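Long-range contacts in disulfide isomerase DsbG N-terminal domain-containing protein (Helicobacter pylori, PDB 3TDG), which acts as a thioredoxin-fold oxidoreductase, probably reducing or rearranging disulfide bonds in other proteins in the manner of the Dsb family: residues A191-L196 / E219-T224; D156-H161 / G187-K192; V181-L186 / K255-L260; P132-I137 / R238-N243. All blocks are in the same frame, centred on the assembly; numbering follows the deposited sequence.

Interaction 1. Residues A191-L196 / E219-T224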
loop_
_atom_site.group_PDB
_atom_site.type_symbol
_atom_site.label_atom_id
_atom_site.label_comp_id
_atom_site.label_asym_id
_atom_site.label_seq_id
_atom_site.Cartn_x
_atom_site.Cartn_y
_atom_site.Cartn_z
ATOM N N ALA A 191 14.938 22.161 20.031
ATOM C CA ALA A 191 15.037 21.006 20.922
ATOM C C ALA A 191 15.529 21.415 22.318
ATOM O O ALA A 191 14.957 21.020 23.347
ATOM C CB ALA A 191 15.942 19.931 20.292
ATOM N N LYS A 192 16.561 22.251 22.345
ATOM C CA LYS A 192 17.125 22.735 23.596
ATOM C C LYS A 192 16.136 23.571 24.395
ATOM O O LYS A 192 15.985 23.394 25.597
ATOM C CB LYS A 192 18.398 23.532 23.293
ATOM C CG LYS A 192 19.132 24.020 24.502
ATOM C CD LYS A 192 20.615 24.285 24.169
ATOM C CE LYS A 192 21.219 25.273 25.171
ATOM N NZ LYS A 192 20.799 24.998 26.596
ATOM N N LYS A 193 15.455 24.494 23.734
ATOM C CA LYS A 193 14.423 25.255 24.411
ATOM C C LYS A 193 13.267 24.364 24.870
ATOM O O LYS A 193 12.774 24.512 25.976
ATOM C CB LYS A 193 13.927 26.398 23.517
ATOM C CG LYS A 193 14.896 27.601 23.480
ATOM C CD LYS A 193 14.203 28.869 23.004
ATOM C CE LYS A 193 15.186 30.087 22.991
ATOM N NZ LYS A 193 14.467 31.336 22.626
ATOM N N ALA A 194 12.818 23.447 24.016
ATOM C CA ALA A 194 11.768 22.490 24.426
ATOM C C ALA A 194 12.186 21.709 25.683
ATOM O O ALA A 194 11.389 21.546 26.606
ATOM C CB ALA A 194 11.437 21.521 23.262
ATOM N N ALA A 195 13.449 21.263 25.722
ATOM C CA ALA A 195 14.013 20.566 26.904
ATOM C C ALA A 195 13.963 21.391 28.182
ATOM O O ALA A 195 13.560 20.902 29.237
ATOM C CB ALA A 195 15.466 20.076 26.620
ATOM N N LEU A 196 14.365 22.655 28.081
ATOM C CA LEU A 196 14.361 23.581 29.209
ATOM C C LEU A 196 12.945 23.835 29.675
ATOM O O LEU A 196 12.676 23.946 30.876
ATOM C CB LEU A 196 15.022 24.920 28.796
ATOM C CG LEU A 196 16.525 24.913 28.446
ATOM C CD1 LEU A 196 17.001 26.251 27.790
ATOM C CD2 LEU A 196 17.387 24.605 29.668
ATOM N N GLU A 219 6.704 32.437 27.881
ATOM C CA GLU A 219 7.098 33.746 27.335
ATOM C C GLU A 219 8.572 34.020 27.561
ATOM O O GLU A 219 9.291 34.416 26.636
ATOM C CB GLU A 219 6.219 34.854 27.929
ATOM C CG GLU A 219 4.755 34.677 27.560
ATOM C CD GLU A 219 3.833 35.706 28.203
ATOM O OE1 GLU A 219 4.205 36.304 29.235
ATOM O OE2 GLU A 219 2.716 35.900 27.675
ATOM N N LYS A 220 9.046 33.751 28.776
ATOM C CA LYS A 220 10.468 33.925 29.082
ATOM C C LYS A 220 11.315 33.152 28.055
ATOM O O LYS A 220 12.219 33.729 27.429
ATOM C CB LYS A 220 10.779 33.491 30.534
ATOM C CG LYS A 220 12.275 33.582 30.937
ATOM C CD LYS A 220 12.545 33.075 32.374
ATOM C CE LYS A 220 12.661 31.542 32.431
ATOM N NZ LYS A 220 12.760 31.017 33.835
ATOM N N ILE A 221 11.012 31.867 27.848
ATOM C CA ILE A 221 11.876 31.012 27.009
ATOM C C ILE A 221 11.635 31.189 25.499
ATOM O O ILE A 221 12.574 31.065 24.695
ATOM C CB ILE A 221 11.821 29.499 27.453
ATOM C CG1 ILE A 221 12.413 29.345 28.861
ATOM C CG2 ILE A 221 12.565 28.599 26.463
ATOM C CD1 ILE A 221 12.085 28.035 29.566
ATOM N N TYR A 222 10.391 31.499 25.121
ATOM C CA TYR A 222 10.050 31.758 23.722
ATOM C C TYR A 222 10.674 33.072 23.202
ATOM O O TYR A 222 10.932 33.218 22.004
ATOM C CB TYR A 222 8.532 31.780 23.522
ATOM C CG TYR A 222 7.919 30.446 23.119
ATOM C CD1 TYR A 222 7.260 30.312 21.901
ATOM C CD2 TYR A 222 7.997 29.321 23.958
ATOM C CE1 TYR A 222 6.682 29.102 21.510
ATOM C CE2 TYR A 222 7.419 28.087 23.573
ATOM C CZ TYR A 222 6.764 28.003 22.343
ATOM O OH TYR A 222 6.210 26.829 21.926
ATOM N N SER A 223 10.923 34.009 24.114
ATOM C CA SER A 223 11.525 35.292 23.757
ATOM C C SER A 223 12.751 35.083 22.885
ATOM O O SER A 223 13.632 34.291 23.202
ATOM C CB SER A 223 11.903 36.087 25.018
ATOM O OG SER A 223 12.629 37.242 24.661
ATOM N N THR A 224 12.792 35.805 21.778
ATOM C CA THR A 224 13.947 35.818 20.891
ATOM C C THR A 224 15.249 36.238 21.585
ATOM O O THR A 224 16.331 35.823 21.175
ATOM C CB THR A 224 13.664 36.748 19.681
ATOM O OG1 THR A 224 12.457 36.322 19.029
ATOM C CG2 THR A 224 14.789 36.703 18.680
HETATM O O HOH W 1 16.772 32.665 21.717
HETATM O O HOH W 2 12.589 32.076 20.674
#
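K193 and I221 carry a buried helix-to-helix contact in the helical part of the thioredoxin-like domain, in which a lysine of helix 188-206 reaches along its neighbour to the carbonyl end of helix 211-222. The two side chains run antiparallel alongside one another, with K193 CD 3.8 Å from I221 CG2, so the aliphatic part of the lysine rests on one branch of the isoleucine. With CG set opposite the carbonyl carbon (chi1 -78°) and the chain extended beyond it, the ammonium group is carried clear of its own helix. It then meets the I221 carbonyl almost head-on: K193 NZ lies 2.8 Å from I221 O, at a C=O...N angle of 167°. A weak bond of 3.1 Å joins K193 NZ to S223 O. Both helices belong to the stretch between strand 177-182 and helix 235-249, the kind of helical insertion by which Dsb proteins elaborate the thioredoxin fold. The helix gives out at S223, and the partial negative charge expected at such a helix end would suit the lysine's positive charge. Water adds to the oxygens around K193 NZ: one molecule accepts from it at 2.8 Å and donates to T224 O at 3.2 Å. One turn further along helix 188-206, L196 CB lies 4.3 Å from I221 CD1, and I228 packs on both K193 and L196.

Interaction 2. Residues D156-H161 / G187-K192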
loop_
_atom_site.group_PDB
_atom_site.type_symbol
_atom_site.label_atom_id
_atom_site.label_comp_id
_atom_site.label_asym_id
_atom_site.label_seq_id
_atom_site.Cartn_x
_atom_site.Cartn_y
_atom_site.Cartn_z
ATOM N N ASP A 156 6.651 25.320 18.293
ATOM C CA ASP A 156 8.110 25.297 18.336
ATOM C C ASP A 156 8.565 26.640 18.923
ATOM O O ASP A 156 8.110 27.690 18.487
ATOM C CB ASP A 156 8.667 25.082 16.928
ATOM C CG ASP A 156 10.180 24.840 16.911
ATOM O OD1 ASP A 156 10.577 23.699 16.586
ATOM O OD2 ASP A 156 10.969 25.781 17.215
ATOM N N PRO A 157 9.445 26.605 19.940
ATOM C CA PRO A 157 9.865 27.843 20.596
ATOM C C PRO A 157 10.844 28.730 19.784
ATOM O O PRO A 157 11.146 29.838 20.230
ATOM C CB PRO A 157 10.500 27.355 21.907
ATOM C CG PRO A 157 10.865 25.930 21.684
ATOM C CD PRO A 157 10.170 25.423 20.445
ATOM N N MET A 158 11.323 28.254 18.631
ATOM C CA MET A 158 12.161 29.060 17.724
ATOM C C MET A 158 11.390 29.520 16.479
ATOM O O MET A 158 11.978 29.867 15.463
ATOM C CB MET A 158 13.434 28.299 17.300
ATOM C CG MET A 158 14.475 28.045 18.427
ATOM S SD MET A 158 15.005 29.483 19.402
ATOM C CE MET A 158 16.210 30.230 18.288
ATOM N N CYS A 159 10.065 29.516 16.548
ATOM C CA CYS A 159 9.275 29.803 15.375
ATOM C C CYS A 159 8.525 31.106 15.610
ATOM O O CYS A 159 7.742 31.196 16.549
ATOM C CB CYS A 159 8.326 28.630 15.107
ATOM S SG CYS A 159 7.018 28.898 13.895
ATOM N N PRO A 160 8.786 32.141 14.781
ATOM C CA PRO A 160 8.062 33.405 14.942
ATOM C C PRO A 160 6.551 33.274 14.857
ATOM O O PRO A 160 5.841 33.949 15.595
ATOM C CB PRO A 160 8.602 34.255 13.785
ATOM C CG PRO A 160 10.040 33.797 13.696
ATOM C CD PRO A 160 9.916 32.292 13.844
ATOM N N HIS A 161 6.044 32.407 13.990
ATOM C CA HIS A 161 4.587 32.199 13.957
ATOM C C HIS A 161 4.035 31.576 15.248
ATOM O O HIS A 161 2.920 31.889 15.688
ATOM C CB HIS A 161 4.189 31.413 12.708
ATOM C CG HIS A 161 4.076 32.271 11.488
ATOM N ND1 HIS A 161 2.874 32.503 10.850
ATOM C CD2 HIS A 161 5.006 32.998 10.818
ATOM C CE1 HIS A 161 3.075 33.311 9.820
ATOM N NE2 HIS A 161 4.357 33.628 9.781
ATOM N N GLY A 187 15.021 22.836 14.630
ATOM C CA GLY A 187 16.485 22.720 14.708
ATOM C C GLY A 187 16.967 22.470 16.124
ATOM O O GLY A 187 16.186 22.121 17.002
ATOM N N VAL A 188 18.261 22.657 16.348
ATOM C CA VAL A 188 18.893 22.329 17.626
ATOM C C VAL A 188 18.410 23.233 18.767
ATOM O O VAL A 188 18.119 22.763 19.864
ATOM C CB VAL A 188 20.450 22.386 17.507
ATOM C CG1 VAL A 188 21.108 22.330 18.882
ATOM C CG2 VAL A 188 20.955 21.253 16.627
ATOM N N ASN A 189 18.338 24.529 18.503
ATOM C CA ASN A 189 17.879 25.482 19.513
ATOM C C ASN A 189 16.421 25.251 19.941
ATOM O O ASN A 189 16.067 25.503 21.099
ATOM C CB ASN A 189 18.098 26.917 19.032
ATOM C CG ASN A 189 19.576 27.330 19.059
ATOM O OD1 ASN A 189 20.365 26.826 19.867
ATOM N ND2 ASN A 189 19.951 28.252 18.168
ATOM N N SER A 190 15.601 24.757 19.008
ATOM C CA SER A 190 14.214 24.364 19.292
ATOM C C SER A 190 14.205 23.232 20.333
ATOM O O SER A 190 13.585 23.350 21.393
ATOM C CB SER A 190 13.514 23.886 18.009
ATOM O OG SER A 190 13.403 24.920 17.039
ATOM N N ALA A 191 14.938 22.161 20.031
ATOM C CA ALA A 191 15.037 21.006 20.922
ATOM C C ALA A 191 15.529 21.415 22.318
ATOM O O ALA A 191 14.957 21.020 23.347
ATOM C CB ALA A 191 15.942 19.931 20.292
ATOM N N LYS A 192 16.561 22.251 22.345
ATOM C CA LYS A 192 17.125 22.735 23.596
ATOM C C LYS A 192 16.136 23.571 24.395
ATOM O O LYS A 192 15.985 23.394 25.597
ATOM C CB LYS A 192 18.398 23.532 23.293
ATOM C CG LYS A 192 19.132 24.020 24.502
ATOM C CD LYS A 192 20.615 24.285 24.169
ATOM C CE LYS A 192 21.219 25.273 25.171
ATOM N NZ LYS A 192 20.799 24.998 26.596
#
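The backbones come closest at M158 and S190, whose CA atoms are 5.4 Å apart where a type I turn from D156 to C159 meets the first turn of helix 188-206. One carboxylate oxygen ties the two together. S190 OG donates to D156 OD2 over 2.6 Å, on the syn side of that oxygen, while M158 N, 2.9 Å from OD2, takes the anti side with an N-H...O angle of 157°. The second bond closes an Asx turn, so the aspartate both shapes its own loop and grips the helix. Its other oxygen, OD1, accepts from the backbone N of W185 and L186, which limits rotation of the carboxylate. The turn leads directly to C159, at the N-cap of helix 160-167 and the first cysteine of what looks like the CxxC motif of a thioredoxin-type active site. Apolar atoms fill in around the polar core. M158 is bent at chi2 and chi3 (-52° and -80°), folding its end back over N189: CG lies 3.8 Å and CE 3.9 Å from N189 CB. On the P157 side, the proline CG rests 3.8 Å from S190 O.

Interaction 3. Residues V181-L186 / K255-L260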
loop_
_atom_site.group_PDB
_atom_site.type_symbol
_atom_site.label_atom_id
_atom_site.label_comp_id
_atom_site.label_asym_id
_atom_site.label_seq_id
_atom_site.Cartn_x
_atom_site.Cartn_y
_atom_site.Cartn_z
ATOM N N VAL A 181 1.855 21.603 23.297
ATOM C CA VAL A 181 2.867 20.585 23.072
ATOM C C VAL A 181 4.076 21.272 22.430
ATOM O O VAL A 181 4.034 21.631 21.242
ATOM C CB VAL A 181 2.323 19.467 22.153
ATOM C CG1 VAL A 181 3.389 18.405 21.862
ATOM C CG2 VAL A 181 1.068 18.821 22.781
ATOM N N VAL A 182 5.127 21.488 23.227
ATOM C CA VAL A 182 6.290 22.271 22.793
ATOM C C VAL A 182 7.347 21.331 22.212
ATOM O O VAL A 182 7.942 20.524 22.934
ATOM C CB VAL A 182 6.863 23.172 23.931
ATOM C CG1 VAL A 182 8.019 24.064 23.418
ATOM C CG2 VAL A 182 5.781 24.038 24.497
ATOM N N VAL A 183 7.536 21.413 20.902
ATOM C CA VAL A 183 8.372 20.459 20.188
ATOM C C VAL A 183 9.747 21.041 19.841
ATOM O O VAL A 183 9.927 22.268 19.815
ATOM C CB VAL A 183 7.691 19.968 18.899
ATOM C CG1 VAL A 183 6.414 19.167 19.239
ATOM C CG2 VAL A 183 7.365 21.168 17.961
ATOM N N GLY A 184 10.693 20.151 19.562
ATOM C CA GLY A 184 12.023 20.531 19.093
ATOM C C GLY A 184 12.132 20.259 17.605
ATOM O O GLY A 184 12.962 19.468 17.194
ATOM N N TRP A 185 11.298 20.926 16.801
ATOM C CA TRP A 185 11.055 20.541 15.399
ATOM C C TRP A 185 11.947 21.262 14.377
ATOM O O TRP A 185 12.386 20.658 13.381
ATOM C CB TRP A 185 9.552 20.737 15.112
ATOM C CG TRP A 185 8.988 20.797 13.653
ATOM C CD1 TRP A 185 8.260 21.829 13.106
ATOM C CD2 TRP A 185 9.014 19.769 12.653
ATOM N NE1 TRP A 185 7.871 21.523 11.816
ATOM C CE2 TRP A 185 8.326 20.270 11.511
ATOM C CE3 TRP A 185 9.585 18.497 12.589
ATOM C CZ2 TRP A 185 8.178 19.526 10.337
ATOM C CZ3 TRP A 185 9.445 17.768 11.423
ATOM C CH2 TRP A 185 8.750 18.281 10.316
ATOM N N LEU A 186 12.232 22.538 14.626
ATOM C CA LEU A 186 12.869 23.357 13.583
ATOM C C LEU A 186 14.405 23.326 13.559
ATOM O O LEU A 186 15.011 23.704 12.568
ATOM C CB LEU A 186 12.318 24.786 13.580
ATOM C CG LEU A 186 10.831 24.888 13.201
ATOM C CD1 LEU A 186 10.367 26.327 13.300
ATOM C CD2 LEU A 186 10.553 24.324 11.804
ATOM N N LYS A 255 2.179 18.574 9.461
ATOM C CA LYS A 255 3.264 18.952 8.566
ATOM C C LYS A 255 3.976 20.256 8.983
ATOM O O LYS A 255 4.980 20.621 8.386
ATOM C CB LYS A 255 2.738 19.084 7.131
ATOM C CG LYS A 255 1.971 17.866 6.613
ATOM C CD LYS A 255 1.681 17.949 5.101
ATOM C CE LYS A 255 2.946 17.764 4.240
ATOM N NZ LYS A 255 3.772 16.589 4.667
ATOM N N GLY A 256 3.456 20.950 9.994
ATOM C CA GLY A 256 4.068 22.204 10.440
ATOM C C GLY A 256 3.449 22.798 11.682
ATOM O O GLY A 256 2.487 22.258 12.250
ATOM N N VAL A 257 4.003 23.928 12.105
ATOM C CA VAL A 257 3.580 24.580 13.338
ATOM C C VAL A 257 3.336 26.073 13.071
ATOM O O VAL A 257 3.849 26.603 12.100
ATOM C CB VAL A 257 4.632 24.411 14.457
ATOM C CG1 VAL A 257 4.832 22.909 14.825
ATOM C CG2 VAL A 257 5.969 25.056 14.059
ATOM N N PRO A 258 2.540 26.751 13.920
ATOM C CA PRO A 258 1.744 26.181 15.010
ATOM C C PRO A 258 0.595 25.344 14.436
ATOM O O PRO A 258 -0.050 25.758 13.472
ATOM C CB PRO A 258 1.203 27.412 15.745
ATOM C CG PRO A 258 1.288 28.539 14.749
ATOM C CD PRO A 258 2.425 28.218 13.837
ATOM N N PHE A 259 0.369 24.170 15.009
ATOM C CA PHE A 259 -0.738 23.311 14.616
ATOM C C PHE A 259 -1.765 23.304 15.751
ATOM O O PHE A 259 -1.453 22.912 16.883
ATOM C CB PHE A 259 -0.212 21.907 14.328
ATOM C CG PHE A 259 -1.260 20.937 13.861
ATOM C CD1 PHE A 259 -1.413 20.670 12.504
ATOM C CD2 PHE A 259 -2.071 20.267 14.775
ATOM C CE1 PHE A 259 -2.380 19.768 12.049
ATOM C CE2 PHE A 259 -3.041 19.359 14.342
ATOM C CZ PHE A 259 -3.200 19.110 12.974
ATOM N N LEU A 260 -2.982 23.758 15.466
ATOM C CA LEU A 260 -4.040 23.720 16.467
ATOM C C LEU A 260 -5.036 22.597 16.159
ATOM O O LEU A 260 -5.349 22.328 14.988
ATOM C CB LEU A 260 -4.743 25.066 16.579
ATOM C CG LEU A 260 -4.039 26.210 17.308
ATOM C CD1 LEU A 260 -2.720 26.619 16.637
ATOM C CD2 LEU A 260 -4.976 27.415 17.394
#
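The indole of W185 leans obliquely against the backbone of K255 and G256 and the side chain of V257, while the ring of F249, on helix 235-249, stacks with it. Three atoms along one flank of the indole meet three consecutive residues. W185 CZ2, on the six-membered ring, is 3.9 Å from K255 O, W185 NE1 is 4.1 Å from G256 CA, and W185 CD1 is 4.0 Å from V257 CG1. The second methyl of V257 is almost as near, with CG2 4.1 Å from W185 CD1, so the valine presents both branches to the same corner of the five-membered ring. W185 extends CG opposite its backbone N (chi1 163°), which sends the ring across to the other loop. V257 is followed by a cis peptide bond to P258, the cis-proline loop of thioredoxin-fold proteins, which in this family lies beside the active-site cysteines. In keeping with this, the side chains of both V257 and P258 touch C162 of the probable CxxC motif. No hydrogen bond joins the two segments, and the contact rests on apolar touching together with the backbone of K255 and G256. Deeper in the domain, V183 CG2 approaches V257 CG1 at 4.4 Å, from just past the end of strand 177-182. Within 181-186 burial changes over two residues: V183 is enclosed, packing also on T245 and I248 of helix 235-249, whereas W185 stands at the surface.

Interaction 4. Residues P132-I137 / R238-N243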
loop_
_atom_site.group_PDB
_atom_site.type_symbol
_atom_site.label_atom_id
_atom_site.label_comp_id
_atom_site.label_asym_id
_atom_site.label_seq_id
_atom_site.Cartn_x
_atom_site.Cartn_y
_atom_site.Cartn_z
ATOM N N PRO A 132 3.932 11.406 25.773
ATOM C CA PRO A 132 4.026 11.108 27.214
ATOM C C PRO A 132 3.105 12.002 28.036
ATOM O O PRO A 132 2.911 13.190 27.713
ATOM C CB PRO A 132 5.500 11.367 27.539
ATOM C CG PRO A 132 6.203 11.052 26.257
ATOM C CD PRO A 132 5.266 11.475 25.143
ATOM N N ALA A 133 2.531 11.429 29.085
ATOM C CA ALA A 133 1.475 12.088 29.857
ATOM C C ALA A 133 1.881 13.388 30.548
ATOM O O ALA A 133 1.032 14.260 30.798
ATOM C CB ALA A 133 0.899 11.112 30.863
ATOM N N ASP A 134 3.163 13.514 30.886
ATOM C CA ASP A 134 3.660 14.733 31.520
ATOM C C ASP A 134 4.171 15.771 30.492
ATOM O O ASP A 134 4.559 16.868 30.869
ATOM C CB ASP A 134 4.784 14.392 32.516
ATOM C CG ASP A 134 5.949 13.679 31.862
ATOM O OD1 ASP A 134 7.097 13.897 32.300
ATOM O OD2 ASP A 134 5.746 12.915 30.897
ATOM N N TYR A 135 4.177 15.408 29.210
ATOM C CA TYR A 135 4.833 16.225 28.196
ATOM C C TYR A 135 4.051 17.521 27.892
ATOM O O TYR A 135 4.634 18.631 27.903
ATOM C CB TYR A 135 5.119 15.409 26.934
ATOM C CG TYR A 135 6.088 16.102 26.003
ATOM C CD1 TYR A 135 7.454 15.810 26.053
ATOM C CD2 TYR A 135 5.649 17.065 25.094
ATOM C CE1 TYR A 135 8.349 16.437 25.235
ATOM C CE2 TYR A 135 6.546 17.723 24.257
ATOM C CZ TYR A 135 7.893 17.400 24.331
ATOM O OH TYR A 135 8.803 18.013 23.507
ATOM N N ALA A 136 2.742 17.391 27.646
ATOM C CA ALA A 136 1.914 18.555 27.307
ATOM C C ALA A 136 1.773 19.439 28.508
ATOM O O ALA A 136 1.732 18.937 29.635
ATOM C CB ALA A 136 0.515 18.132 26.813
ATOM N N ILE A 137 1.681 20.748 28.263
ATOM C CA ILE A 137 1.448 21.714 29.313
ATOM C C ILE A 137 -0.015 22.068 29.263
ATOM O O ILE A 137 -0.457 22.793 28.358
ATOM C CB ILE A 137 2.261 23.004 29.118
ATOM C CG1 ILE A 137 3.752 22.689 29.081
ATOM C CG2 ILE A 137 1.917 24.036 30.210
ATOM C CD1 ILE A 137 4.545 23.670 28.278
ATOM N N ARG A 238 16.361 16.284 26.615
ATOM C CA ARG A 238 16.556 16.553 25.190
ATOM C C ARG A 238 16.207 15.327 24.358
ATOM O O ARG A 238 15.552 15.454 23.332
ATOM C CB ARG A 238 17.961 17.058 24.846
ATOM C CG ARG A 238 17.976 17.953 23.577
ATOM C CD ARG A 238 19.152 17.702 22.606
ATOM N NE ARG A 238 20.358 17.215 23.286
ATOM C CZ ARG A 238 20.899 16.010 23.099
ATOM N NH1 ARG A 238 20.360 15.160 22.226
ATOM N NH2 ARG A 238 21.988 15.655 23.777
ATOM N N THR A 239 16.618 14.146 24.818
ATOM C CA THR A 239 16.264 12.883 24.162
ATOM C C THR A 239 14.746 12.626 24.163
ATOM O O THR A 239 14.190 12.193 23.155
ATOM C CB THR A 239 16.997 11.690 24.816
ATOM O OG1 THR A 239 18.396 11.986 24.887
ATOM C CG2 THR A 239 16.796 10.402 24.009
ATOM N N LYS A 240 14.095 12.889 25.294
ATOM C CA LYS A 240 12.642 12.794 25.401
ATOM C C LYS A 240 11.951 13.754 24.410
ATOM O O LYS A 240 11.000 13.370 23.708
ATOM C CB LYS A 240 12.190 13.092 26.830
ATOM C CG LYS A 240 10.737 12.783 27.053
ATOM C CD LYS A 240 10.229 13.318 28.368
ATOM C CE LYS A 240 9.042 12.473 28.817
ATOM N NZ LYS A 240 8.311 13.051 29.972
ATOM N N VAL A 241 12.446 14.993 24.355
ATOM C CA VAL A 241 12.003 15.970 23.351
ATOM C C VAL A 241 12.189 15.433 21.929
ATOM O O VAL A 241 11.254 15.497 21.115
ATOM C CB VAL A 241 12.710 17.347 23.520
ATOM C CG1 VAL A 241 12.523 18.227 22.283
ATOM C CG2 VAL A 241 12.188 18.055 24.778
ATOM N N GLU A 242 13.388 14.924 21.628
ATOM C CA GLU A 242 13.695 14.424 20.286
ATOM C C GLU A 242 12.780 13.269 19.883
ATOM O O GLU A 242 12.293 13.253 18.764
ATOM C CB GLU A 242 15.181 14.034 20.130
ATOM C CG GLU A 242 16.136 15.243 20.104
ATOM C CD GLU A 242 17.626 14.863 20.147
ATOM O OE1 GLU A 242 18.464 15.762 19.926
ATOM O OE2 GLU A 242 17.963 13.685 20.402
ATOM N N ASN A 243 12.537 12.332 20.802
ATOM C CA ASN A 243 11.652 11.179 20.556
ATOM C C ASN A 243 10.183 11.560 20.435
ATOM O O ASN A 243 9.483 11.078 19.541
ATOM C CB ASN A 243 11.806 10.106 21.656
ATOM C CG ASN A 243 13.206 9.470 21.683
ATOM O OD1 ASN A 243 14.045 9.710 20.807
ATOM N ND2 ASN A 243 13.462 8.661 22.708
#
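A salt bridge between D134 and K240 is the strongest polar link here, with K240 NZ 2.7 Å from D134 OD2. The ammonium group meets OD2 on the syn side, 20° out of the carboxylate plane, and lies 2.8 Å from D134 OD1 as well, so it faces both oxygens, somewhat out of their plane. The aspartate and lysine side chains approach head-on. K240 spans the gap by staying extended after turning CG opposite its backbone N (chi1 -170°). On the same helix, R238 NH1 bonds E242 OE1 at 3.0 Å, one turn apart, while the rest of its guanidinium group pairs with E233 and E235. Moving outward, P132 lies antiparallel alongside the lysine and brings its CB 3.9 Å from K240 CE. Y135 lies roughly perpendicular to the V241 side chain: its OH lies 3.6 Å from V241 CG2, and V241 CA sits at the ring edge, near the ring plane, 4.1 Å from Y135 CE1. That hydroxyl is buried but satisfied by V182 O, on strand 177-182, so the tyrosine bridges helix and sheet. Residues 132-137 lead from the long helix 98-129 into strand 137-139, and their hold on helix 235-249 marks the junction between linker helix and thioredoxin-like domain, an architecture known from DsbC and DsbG proteins.

Overall arrangement
Interactions 1 to 3 converge on the probable CxxC site, while interaction 4 lies farther off, at the entry to the same domain. Interactions 1 and 2 share helix 188-206, with centres about 7 Å apart: K193 CB touches P157 CG at 3.6 Å, and Y222 CE1 packs on P157 CA at 3.5 Å. About 9 Å separates the centres of interactions 2 and 3, which meet where P157 CD lies 3.2 Å from V183 O and C159 CB 3.6 Å from L186 CD1. Interaction 4 connects to interaction 3 where V241 CG1 comes within 3.8 Å of G184 N, and to interaction 1 where V241 CG1 meets A194 CB at 3.6 Å.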